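PDB 4EPS: putative fimbrium tip subunit Fim1C from Bacteroides ovatus, which is probably a component of the tip of fimbriae, the filamentous cell-surface appendages that mediate adhesion and biofilm formation. Local coordinates for residues A[267-271]-A[297-301]; A[335-341]-A[504-510]; A[21-25]-A[246-252]. All blocks are in the same frame, centred on the assembly; numbering follows the deposited sequence.

Contact 1 (A[267-271]-A[297-301]); sequences HLQVG and VCWVG. With SO4 (sulfate ion), chain F.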
loop_
_atom_site.group_PDB
_atom_site.type_symbol
_atom_site.label_atom_id
_atom_site.label_comp_id
_atom_site.label_asym_id
_atom_site.label_seq_id
_atom_site.Cartn_x
_atom_site.Cartn_y
_atom_site.Cartn_z
ATOM N N HIS A 267 -5.338 0.551 -2.677
ATOM C CA HIS A 267 -5.370 -0.726 -3.426
ATOM C C HIS A 267 -6.662 -0.771 -4.240
ATOM O O HIS A 267 -7.743 -0.989 -3.682
ATOM C CB HIS A 267 -5.270 -1.942 -2.487
ATOM C CG HIS A 267 -5.381 -3.275 -3.207
ATOM N ND1 HIS A 267 -5.697 -4.430 -2.520
ATOM C CD2 HIS A 267 -5.154 -3.588 -4.513
ATOM C CE1 HIS A 267 -5.697 -5.411 -3.426
ATOM N NE2 HIS A 267 -5.384 -4.954 -4.640
ATOM N N LEU A 268 -6.556 -0.514 -5.549
ATOM C CA LEU A 268 -7.745 -0.427 -6.411
ATOM C C LEU A 268 -8.257 -1.840 -6.748
ATOM O O LEU A 268 -7.535 -2.654 -7.312
ATOM C CB LEU A 268 -7.417 0.381 -7.696
ATOM C CG LEU A 268 -8.577 0.654 -8.685
ATOM C CD1 LEU A 268 -9.720 1.489 -8.013
ATOM C CD2 LEU A 268 -8.051 1.405 -9.930
ATOM N N GLN A 269 -9.510 -2.121 -6.416
ATOM C CA GLN A 269 -10.093 -3.451 -6.667
ATOM C C GLN A 269 -11.471 -3.383 -7.259
ATOM O O GLN A 269 -12.230 -2.454 -6.984
ATOM C CB GLN A 269 -10.196 -4.231 -5.334
ATOM C CG GLN A 269 -8.820 -4.529 -4.698
ATOM C CD GLN A 269 -8.990 -5.368 -3.474
ATOM O OE1 GLN A 269 -9.366 -4.889 -2.384
ATOM N NE2 GLN A 269 -8.779 -6.634 -3.640
ATOM N N VAL A 270 -11.846 -4.439 -7.991
ATOM C CA VAL A 270 -13.229 -4.594 -8.458
ATOM C C VAL A 270 -14.127 -4.596 -7.199
ATOM O O VAL A 270 -13.793 -5.240 -6.203
ATOM C CB VAL A 270 -13.382 -5.915 -9.271
ATOM C CG1 VAL A 270 -14.864 -6.233 -9.542
ATOM C CG2 VAL A 270 -12.557 -5.867 -10.573
ATOM N N GLY A 271 -15.236 -3.892 -7.256
ATOM C CA GLY A 271 -16.144 -3.802 -6.121
ATOM C C GLY A 271 -15.963 -2.527 -5.318
ATOM O O GLY A 271 -16.786 -2.229 -4.451
ATOM N N VAL A 297 -16.501 0.083 -9.147
ATOM C CA VAL A 297 -15.366 -0.284 -10.014
ATOM C C VAL A 297 -15.616 -1.708 -10.484
ATOM O O VAL A 297 -15.776 -2.613 -9.646
ATOM C CB VAL A 297 -14.027 -0.157 -9.243
ATOM C CG1 VAL A 297 -12.852 -0.697 -10.082
ATOM C CG2 VAL A 297 -13.774 1.309 -8.842
ATOM N N CYS A 298 -15.673 -1.921 -11.812
ATOM C CA CYS A 298 -16.003 -3.261 -12.322
ATOM C C CYS A 298 -14.854 -3.916 -13.088
ATOM O O CYS A 298 -14.942 -5.106 -13.415
ATOM C CB CYS A 298 -17.273 -3.176 -13.176
ATOM S SG CYS A 298 -17.085 -2.149 -14.661
ATOM N N TRP A 299 -13.732 -3.214 -13.285
ATOM C CA TRP A 299 -12.566 -3.782 -13.995
ATOM C C TRP A 299 -11.371 -2.890 -13.684
ATOM O O TRP A 299 -11.531 -1.680 -13.639
ATOM C CB TRP A 299 -12.838 -3.859 -15.513
ATOM C CG TRP A 299 -11.806 -4.638 -16.279
ATOM C CD1 TRP A 299 -11.784 -5.986 -16.523
ATOM C CD2 TRP A 299 -10.654 -4.089 -16.926
ATOM N NE1 TRP A 299 -10.677 -6.306 -17.294
ATOM C CE2 TRP A 299 -9.957 -5.159 -17.534
ATOM C CE3 TRP A 299 -10.152 -2.783 -17.066
ATOM C CZ2 TRP A 299 -8.816 -4.953 -18.316
ATOM C CZ3 TRP A 299 -9.016 -2.582 -17.835
ATOM C CH2 TRP A 299 -8.336 -3.664 -18.413
ATOM N N VAL A 300 -10.222 -3.470 -13.385
ATOM C CA VAL A 300 -9.025 -2.691 -13.007
ATOM C C VAL A 300 -7.927 -2.922 -14.054
ATOM O O VAL A 300 -7.610 -4.068 -14.363
ATOM C CB VAL A 300 -8.535 -3.058 -11.570
ATOM C CG1 VAL A 300 -7.211 -2.327 -11.214
ATOM C CG2 VAL A 300 -9.617 -2.745 -10.532
ATOM N N GLY A 301 -7.367 -1.840 -14.569
ATOM C CA GLY A 301 -6.306 -1.922 -15.564
ATOM C C GLY A 301 -6.464 -0.850 -16.613
ATOM O O GLY A 301 -7.365 -0.004 -16.518
HETATM S S SO4 F . -4.323 -7.664 -6.798
HETATM O O1 SO4 F . -5.541 -7.522 -6.008
HETATM O O2 SO4 F . -3.543 -8.740 -6.212
HETATM O O3 SO4 F . -4.708 -8.025 -8.153
HETATM O O4 SO4 F . -3.522 -6.495 -6.783
#

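Contact 2 (A[335-341]-A[504-510]); sequences LVMSLYT and YRFFLGF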
loop_
_atom_site.group_PDB
_atom_site.type_symbol
_atom_site.label_atom_id
_atom_site.label_comp_id
_atom_site.label_asym_id
_atom_site.label_seq_id
_atom_site.Cartn_x
_atom_site.Cartn_y
_atom_site.Cartn_z
ATOM N N LEU A 335 -12.485 0.624 -15.118
ATOM C CA LEU A 335 -13.843 0.897 -15.556
ATOM C C LEU A 335 -14.757 0.904 -14.338
ATOM O O LEU A 335 -14.540 0.137 -13.390
ATOM C CB LEU A 335 -14.319 -0.209 -16.558
ATOM C CG LEU A 335 -13.499 -0.384 -17.841
ATOM C CD1 LEU A 335 -14.024 -1.573 -18.659
ATOM C CD2 LEU A 335 -13.557 0.876 -18.721
ATOM N N VAL A 336 -15.817 1.676 -14.434
ATOM C CA VAL A 336 -16.857 1.796 -13.414
ATOM C C VAL A 336 -18.190 1.478 -14.056
ATOM O O VAL A 336 -18.491 1.997 -15.123
ATOM C CB VAL A 336 -16.865 3.237 -12.792
ATOM C CG1 VAL A 336 -18.149 3.520 -11.993
ATOM C CG2 VAL A 336 -15.625 3.474 -11.921
HETATM N N MSE A 337 -19.027 0.719 -13.351
HETATM C CA MSE A 337 -20.403 0.486 -13.794
HETATM C C MSE A 337 -21.342 1.372 -12.967
HETATM O O MSE A 337 -21.240 1.413 -11.742
HETATM C CB MSE A 337 -20.805 -0.982 -13.655
HETATM C CG MSE A 337 -22.197 -1.243 -14.256
HETATM SE SE MSE A 337 -22.675 -3.109 -14.078
HETATM C CE MSE A 337 -22.786 -3.152 -12.160
ATOM N N SER A 338 -22.302 1.991 -13.632
ATOM C CA SER A 338 -23.284 2.879 -13.032
ATOM C C SER A 338 -24.169 2.181 -12.013
ATOM O O SER A 338 -24.555 1.043 -12.237
ATOM C CB SER A 338 -24.196 3.436 -14.142
ATOM O OG SER A 338 -25.015 2.408 -14.730
ATOM N N LEU A 339 -24.580 2.905 -10.943
ATOM C CA LEU A 339 -25.678 2.445 -10.072
ATOM C C LEU A 339 -26.989 2.552 -10.865
ATOM O O LEU A 339 -27.989 1.901 -10.545
ATOM C CB LEU A 339 -25.797 3.329 -8.814
ATOM C CG LEU A 339 -24.575 3.379 -7.889
ATOM C CD1 LEU A 339 -24.923 4.081 -6.565
ATOM C CD2 LEU A 339 -24.036 1.987 -7.602
ATOM N N TYR A 340 -26.995 3.463 -11.839
ATOM C CA TYR A 340 -28.150 3.687 -12.716
ATOM C C TYR A 340 -28.516 2.436 -13.479
ATOM O O TYR A 340 -27.638 1.759 -14.035
ATOM C CB TYR A 340 -27.835 4.809 -13.725
ATOM C CG TYR A 340 -28.940 5.082 -14.738
ATOM C CD1 TYR A 340 -29.039 4.335 -15.917
ATOM C CD2 TYR A 340 -29.909 6.055 -14.502
ATOM C CE1 TYR A 340 -30.078 4.546 -16.827
ATOM C CE2 TYR A 340 -30.928 6.305 -15.429
ATOM C CZ TYR A 340 -31.009 5.543 -16.584
ATOM O OH TYR A 340 -32.005 5.771 -17.497
ATOM N N THR A 341 -29.817 2.138 -13.550
ATOM C CA THR A 341 -30.305 1.049 -14.413
ATOM C C THR A 341 -31.780 1.294 -14.743
ATOM O O THR A 341 -32.579 1.626 -13.863
ATOM C CB THR A 341 -30.050 -0.372 -13.880
ATOM O OG1 THR A 341 -30.443 -1.313 -14.891
ATOM C CG2 THR A 341 -30.783 -0.683 -12.552
ATOM N N TYR A 504 -30.421 -1.417 -19.410
ATOM C CA TYR A 504 -29.239 -0.572 -19.492
ATOM C C TYR A 504 -28.416 -0.582 -18.211
ATOM O O TYR A 504 -28.958 -0.420 -17.117
ATOM C CB TYR A 504 -29.655 0.892 -19.720
ATOM C CG TYR A 504 -30.057 1.213 -21.137
ATOM C CD1 TYR A 504 -29.103 1.549 -22.090
ATOM C CD2 TYR A 504 -31.402 1.261 -21.508
ATOM C CE1 TYR A 504 -29.467 1.891 -23.389
ATOM C CE2 TYR A 504 -31.777 1.589 -22.809
ATOM C CZ TYR A 504 -30.807 1.921 -23.739
ATOM O OH TYR A 504 -31.154 2.255 -25.016
ATOM N N ARG A 505 -27.108 -0.670 -18.371
ATOM C CA ARG A 505 -26.080 -0.352 -17.369
ATOM C C ARG A 505 -25.055 0.497 -18.119
ATOM O O ARG A 505 -24.742 0.173 -19.263
ATOM C CB ARG A 505 -25.427 -1.607 -16.762
ATOM C CG ARG A 505 -26.277 -2.316 -15.714
ATOM C CD ARG A 505 -26.186 -1.616 -14.356
ATOM N NE ARG A 505 -27.096 -2.255 -13.406
ATOM C CZ ARG A 505 -27.158 -1.970 -12.113
ATOM N NH1 ARG A 505 -26.361 -1.040 -11.589
ATOM N NH2 ARG A 505 -28.046 -2.574 -11.340
ATOM N N PHE A 506 -24.624 1.610 -17.553
ATOM C CA PHE A 506 -23.623 2.442 -18.211
ATOM C C PHE A 506 -22.278 2.203 -17.577
ATOM O O PHE A 506 -22.183 1.812 -16.410
ATOM C CB PHE A 506 -24.008 3.937 -18.134
ATOM C CG PHE A 506 -25.145 4.234 -19.086
ATOM C CD1 PHE A 506 -26.473 4.053 -18.692
ATOM C CD2 PHE A 506 -24.889 4.668 -20.384
ATOM C CE1 PHE A 506 -27.528 4.279 -19.596
ATOM C CE2 PHE A 506 -25.945 4.904 -21.282
ATOM C CZ PHE A 506 -27.253 4.671 -20.892
ATOM N N PHE A 507 -21.241 2.434 -18.359
ATOM C CA PHE A 507 -19.856 2.353 -17.933
ATOM C C PHE A 507 -19.150 3.698 -18.112
ATOM O O PHE A 507 -19.537 4.479 -18.975
ATOM C CB PHE A 507 -19.104 1.350 -18.813
ATOM C CG PHE A 507 -19.120 -0.105 -18.397
ATOM C CD1 PHE A 507 -20.298 -0.703 -17.946
ATOM C CD2 PHE A 507 -18.001 -0.908 -18.598
ATOM C CE1 PHE A 507 -20.342 -2.076 -17.650
ATOM C CE2 PHE A 507 -18.034 -2.279 -18.296
ATOM C CZ PHE A 507 -19.209 -2.855 -17.846
ATOM N N LEU A 508 -18.051 3.895 -17.388
ATOM C CA LEU A 508 -17.142 5.020 -17.624
ATOM C C LEU A 508 -15.732 4.498 -17.426
ATOM O O LEU A 508 -15.551 3.497 -16.732
ATOM C CB LEU A 508 -17.463 6.266 -16.760
ATOM C CG LEU A 508 -17.337 6.226 -15.223
ATOM C CD1 LEU A 508 -15.857 6.136 -14.755
ATOM C CD2 LEU A 508 -17.957 7.503 -14.637
ATOM N N GLY A 509 -14.763 5.138 -18.057
ATOM C CA GLY A 509 -13.353 4.815 -17.868
ATOM C C GLY A 509 -12.741 5.897 -16.991
ATOM O O GLY A 509 -13.128 7.064 -17.096
ATOM N N PHE A 510 -11.808 5.521 -16.105
ATOM C CA PHE A 510 -11.102 6.478 -15.209
ATOM C C PHE A 510 -9.605 6.122 -15.097
ATOM O O PHE A 510 -9.217 5.019 -15.561
ATOM C CB PHE A 510 -11.763 6.509 -13.810
ATOM C CG PHE A 510 -11.526 5.281 -12.948
ATOM C CD1 PHE A 510 -12.243 4.101 -13.171
ATOM C CD2 PHE A 510 -10.589 5.304 -11.917
ATOM C CE1 PHE A 510 -12.022 2.961 -12.388
ATOM C CE2 PHE A 510 -10.377 4.161 -11.114
ATOM C CZ PHE A 510 -11.084 2.996 -11.366
ATOM O OXT PHE A 510 -8.813 6.951 -14.570
HETATM O O HOH W 1 -27.737 -0.390 -9.107
HETATM O O HOH W 2 -29.480 -3.731 -13.865
#

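Contact 3 (A[21-25]-A[246-252]); sequences GIISN and KMKEGKY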
loop_
_atom_site.group_PDB
_atom_site.type_symbol
_atom_site.label_atom_id
_atom_site.label_comp_id
_atom_site.label_asym_id
_atom_site.label_seq_id
_atom_site.Cartn_x
_atom_site.Cartn_y
_atom_site.Cartn_z
ATOM N N GLY A 21 4.230 41.298 -11.600
ATOM C CA GLY A 21 3.440 40.217 -11.007
ATOM C C GLY A 21 2.637 40.567 -9.772
ATOM O O GLY A 21 2.881 41.591 -9.134
ATOM N N ILE A 22 1.630 39.746 -9.470
ATOM C CA ILE A 22 0.804 39.854 -8.261
ATOM C C ILE A 22 1.486 38.974 -7.225
ATOM O O ILE A 22 1.586 37.753 -7.425
ATOM C CB ILE A 22 -0.671 39.457 -8.502
ATOM C CG1 ILE A 22 -1.283 40.251 -9.677
ATOM C CG2 ILE A 22 -1.506 39.624 -7.220
ATOM C CD1 ILE A 22 -2.667 39.836 -10.107
ATOM N N ILE A 23 1.952 39.576 -6.130
ATOM C CA ILE A 23 2.722 38.868 -5.105
ATOM C C ILE A 23 1.903 38.615 -3.828
ATOM O O ILE A 23 0.889 39.255 -3.604
ATOM C CB ILE A 23 4.054 39.622 -4.799
ATOM C CG1 ILE A 23 3.797 41.082 -4.365
ATOM C CG2 ILE A 23 4.989 39.554 -6.036
ATOM C CD1 ILE A 23 5.041 41.853 -3.741
ATOM N N SER A 24 2.330 37.645 -3.017
ATOM C CA SER A 24 1.620 37.275 -1.796
ATOM C C SER A 24 1.504 38.444 -0.824
ATOM O O SER A 24 2.472 39.173 -0.628
ATOM C CB SER A 24 2.308 36.100 -1.108
ATOM O OG SER A 24 1.416 35.562 -0.146
ATOM N N ASN A 25 0.298 38.629 -0.243
ATOM C CA ASN A 25 -0.019 39.695 0.716
ATOM C C ASN A 25 0.811 39.536 2.008
ATOM O O ASN A 25 1.183 40.543 2.624
ATOM C CB ASN A 25 -1.518 39.699 1.027
ATOM C CG ASN A 25 -2.036 40.952 1.686
ATOM O OD1 ASN A 25 -1.531 41.413 2.711
ATOM N ND2 ASN A 25 -3.111 41.490 1.150
ATOM N N LYS A 246 -7.526 42.189 3.651
ATOM C CA LYS A 246 -6.548 41.356 2.951
ATOM C C LYS A 246 -6.441 41.724 1.468
ATOM O O LYS A 246 -5.723 41.045 0.732
ATOM C CB LYS A 246 -6.922 39.865 3.119
ATOM C CG LYS A 246 -7.004 39.435 4.586
ATOM C CD LYS A 246 -7.767 38.146 4.760
ATOM C CE LYS A 246 -8.286 37.988 6.174
ATOM N NZ LYS A 246 -9.099 36.751 6.302
HETATM N N MSE A 247 -7.151 42.780 1.037
HETATM C CA MSE A 247 -7.225 43.178 -0.379
HETATM C C MSE A 247 -6.285 44.347 -0.689
HETATM O O MSE A 247 -6.716 45.499 -0.776
HETATM C CB MSE A 247 -8.679 43.505 -0.753
HETATM C CG MSE A 247 -9.638 42.332 -0.505
HETATM SE SE MSE A 247 -9.453 40.980 -1.925
HETATM C CE MSE A 247 -8.205 39.729 -1.073
ATOM N N LYS A 248 -4.990 44.042 -0.821
ATOM C CA LYS A 248 -3.965 45.059 -1.115
ATOM C C LYS A 248 -3.719 45.125 -2.615
ATOM O O LYS A 248 -3.682 44.084 -3.273
ATOM C CB LYS A 248 -2.649 44.732 -0.393
ATOM C CG LYS A 248 -2.686 44.980 1.114
ATOM C CD LYS A 248 -1.278 44.918 1.691
ATOM C CE LYS A 248 -1.182 45.531 3.068
ATOM N NZ LYS A 248 0.231 45.808 3.444
ATOM N N GLU A 249 -3.541 46.338 -3.139
ATOM C CA GLU A 249 -3.268 46.566 -4.559
ATOM C C GLU A 249 -2.023 45.802 -5.008
ATOM O O GLU A 249 -0.981 45.866 -4.345
ATOM C CB GLU A 249 -3.108 48.078 -4.788
ATOM C CG GLU A 249 -2.749 48.489 -6.193
ATOM C CD GLU A 249 -2.379 49.961 -6.318
ATOM O OE1 GLU A 249 -2.763 50.755 -5.431
ATOM O OE2 GLU A 249 -1.717 50.321 -7.315
ATOM N N GLY A 250 -2.149 45.056 -6.113
ATOM C CA GLY A 250 -1.046 44.283 -6.660
ATOM C C GLY A 250 -0.636 43.087 -5.832
ATOM O O GLY A 250 0.461 42.547 -6.012
ATOM N N LYS A 251 -1.513 42.654 -4.919
ATOM C CA LYS A 251 -1.203 41.509 -4.071
ATOM C C LYS A 251 -2.358 40.534 -4.041
ATOM O O LYS A 251 -3.486 40.899 -4.373
ATOM C CB LYS A 251 -0.854 41.971 -2.627
ATOM C CG LYS A 251 0.362 42.909 -2.602
ATOM C CD LYS A 251 0.961 43.016 -1.227
ATOM C CE LYS A 251 2.227 43.846 -1.245
ATOM N NZ LYS A 251 2.921 43.792 0.071
ATOM N N TYR A 252 -2.070 39.283 -3.684
ATOM C CA TYR A 252 -3.114 38.275 -3.580
ATOM C C TYR A 252 -3.198 37.689 -2.170
ATOM O O TYR A 252 -2.206 37.634 -1.430
ATOM C CB TYR A 252 -2.902 37.123 -4.609
ATOM C CG TYR A 252 -1.762 36.176 -4.307
ATOM C CD1 TYR A 252 -1.940 35.089 -3.450
ATOM C CD2 TYR A 252 -0.533 36.313 -4.943
ATOM C CE1 TYR A 252 -0.899 34.195 -3.189
ATOM C CE2 TYR A 252 0.502 35.401 -4.724
ATOM C CZ TYR A 252 0.318 34.353 -3.835
ATOM O OH TYR A 252 1.341 33.470 -3.621
HETATM O O HOH W 3 -4.109 41.126 -1.375
#

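Contact 1 (A[267-271]-A[297-301])
Val297 O is gripped by two successive residues of 267-271. Gly271 N donates to it at 2.8 Å through an almost straight bond (176° at the hydrogen), and the CA-H of Val270 adds a weaker contact, with Val270 CA 3.4 Å from Val297 O. Gly271 has a backbone conformation in which any CB would jam against the carbonyl oxygen of Val270.

Beyond this bond the contact is apolar. Leu268 divides its two branches between the valines: CD1 meets Val297 CG2 at 4.1 Å, and CD2 meets Val300 CG1 at 4.0 Å. Val300 turns CG1 anti to its own backbone N (chi1 175°), which brings CG2 over the main chain opposite, 3.8 Å from Val270 N. Val297 CG1 rests on Gln269 O.

His267 looks elsewhere. Gln269 CG lies over the centre of one ring face, while NE2 donates in the ring plane to sulfate O1 at 2.9 Å. Ser282 and Asn284 of the second subunit also hold that ion, and the ND1 atoms of the two His267 residues are hydrogen-bonded across the dimer. On the strand itself, Cys298 and Trp299 both face Leu335, the arrangement of a classic beta bulge in an antiparallel sheet.

Contact 2 (A[335-341]-A[504-510])
Leu335 faces Gly509 in a non-hydrogen-bonded antiparallel pair and sets CD1 at the edge of the Phe507 ring, Leu335 CD1 lying 4.0 Å from Phe507 CD2. Val336 follows in a hydrogen-bonded pair with Leu508: Val336 N donates to Leu508 O at 2.9 Å and Leu508 N returns a bond to Val336 O. Its CB packs on Leu508 CD1 at 3.6 Å, its CG2 against Phe510. Selenomethionine Met337 rests SE on the aliphatic part of Arg505, 3.8 Å from CD.

Ser338 is bound through three atoms. Its N donates to Phe506 O, and its O receives Arg505 NH1 at 2.8 Å, in the guanidinium plane. With chi1 at 67°, OG stands between the backbone N and the carbonyl carbon, where it accepts from Phe506 N at 3.0 Å and donates to Tyr340 O. Tyr340 lies alongside Phe506, the ring planes at 62°. Thr341 places CB over one guanidinium face, gives its OG1 proton to Tyr504 O at 2.8 Å, and shares a water with Arg505 NE.

Strand 334-338 thus runs between strands 293-300 and 502-509; Leu335, Met337 and Phe507 pack on Cys298, Met337 and Arg505 on Leu455 of helix 446-458, and Tyr340 on helix 408-419.

Contact 3 (A[21-25]-A[246-252])
Ile23 and Tyr252 meet through Tyr252 N, which donates to Ile23 O at 3.0 Å; Tyr252 O then accepts from Asn25 N at 2.9 Å, while Ile23 N makes a weak bond to Gly250 O. The Tyr252 ring extends this backbone pairing. Held by chi1 of 73° with CG between its backbone N and carbonyl carbon, it lies along the neighbouring strand, running from Ile22 and Ile23 toward Ser24: Ser24 CA sits over one face, 3.8 Å from the centroid, in a CH-pi contact, and Ile22 O lies at the ring edge. A serine in place of Tyr252 would keep the backbone bonds but would probably leave Ser24 without the face it rests on and Phe36 without its edge-to-face partner. Ile22 CG2 presses on the main chain at Lys251 C, 3.4 Å away.

The pairing is parallel and short, strand 23-24 lying beside strand 251-256 of the fimbrillin-like domain, which on its other side runs parallel to strand 148-174. Residues 21-25 lie in a predicted propeptide; if it is removed on maturation, this flank of strand 251-256 would probably lose its partner.

Asn25 reaches across the mouth of the loop, its amide crossed at about a right angle by the Lys248 side chain, whose CD is 3.7 Å from Asn25 OD1. Asn25 ND2 donates to a water at 2.7 Å that also accepts from Lys248 N. Behind these groups a type II turn, closed by Lys251 N to Lys248 O at 3.1 Å, presents Gly250 O to Ile23. Ser160 OG is hydrogen-bonded to Lys248 O and Lys251 O, and Glu249 forms a salt bridge with Arg158.

In the fold
Contact 3 closes first along the chain, then contact 1, then contact 2, so the three are in series. Contacts 1 and 2 belong to one structural unit: their centres are 13 Å apart, strands 293-300 and 334-338 are neighbours in the same antiparallel sheet, and Leu268 packs on Phe510 between them. The C-terminal strand 502-509, returning after a long helix-rich excursion, extends that sheet beyond strand 334-338. Contact 3 stands apart, its centre 45 Å from those of the other two, among the strands of the N-terminal fimbrillin-like domain and on the opposite side of the chain's centre from contact 2. The contacts thus hold two well-separated regions of a probable fimbrial-tip protein, contacts 2 and 3 being about 30 Å apart at their nearest atoms.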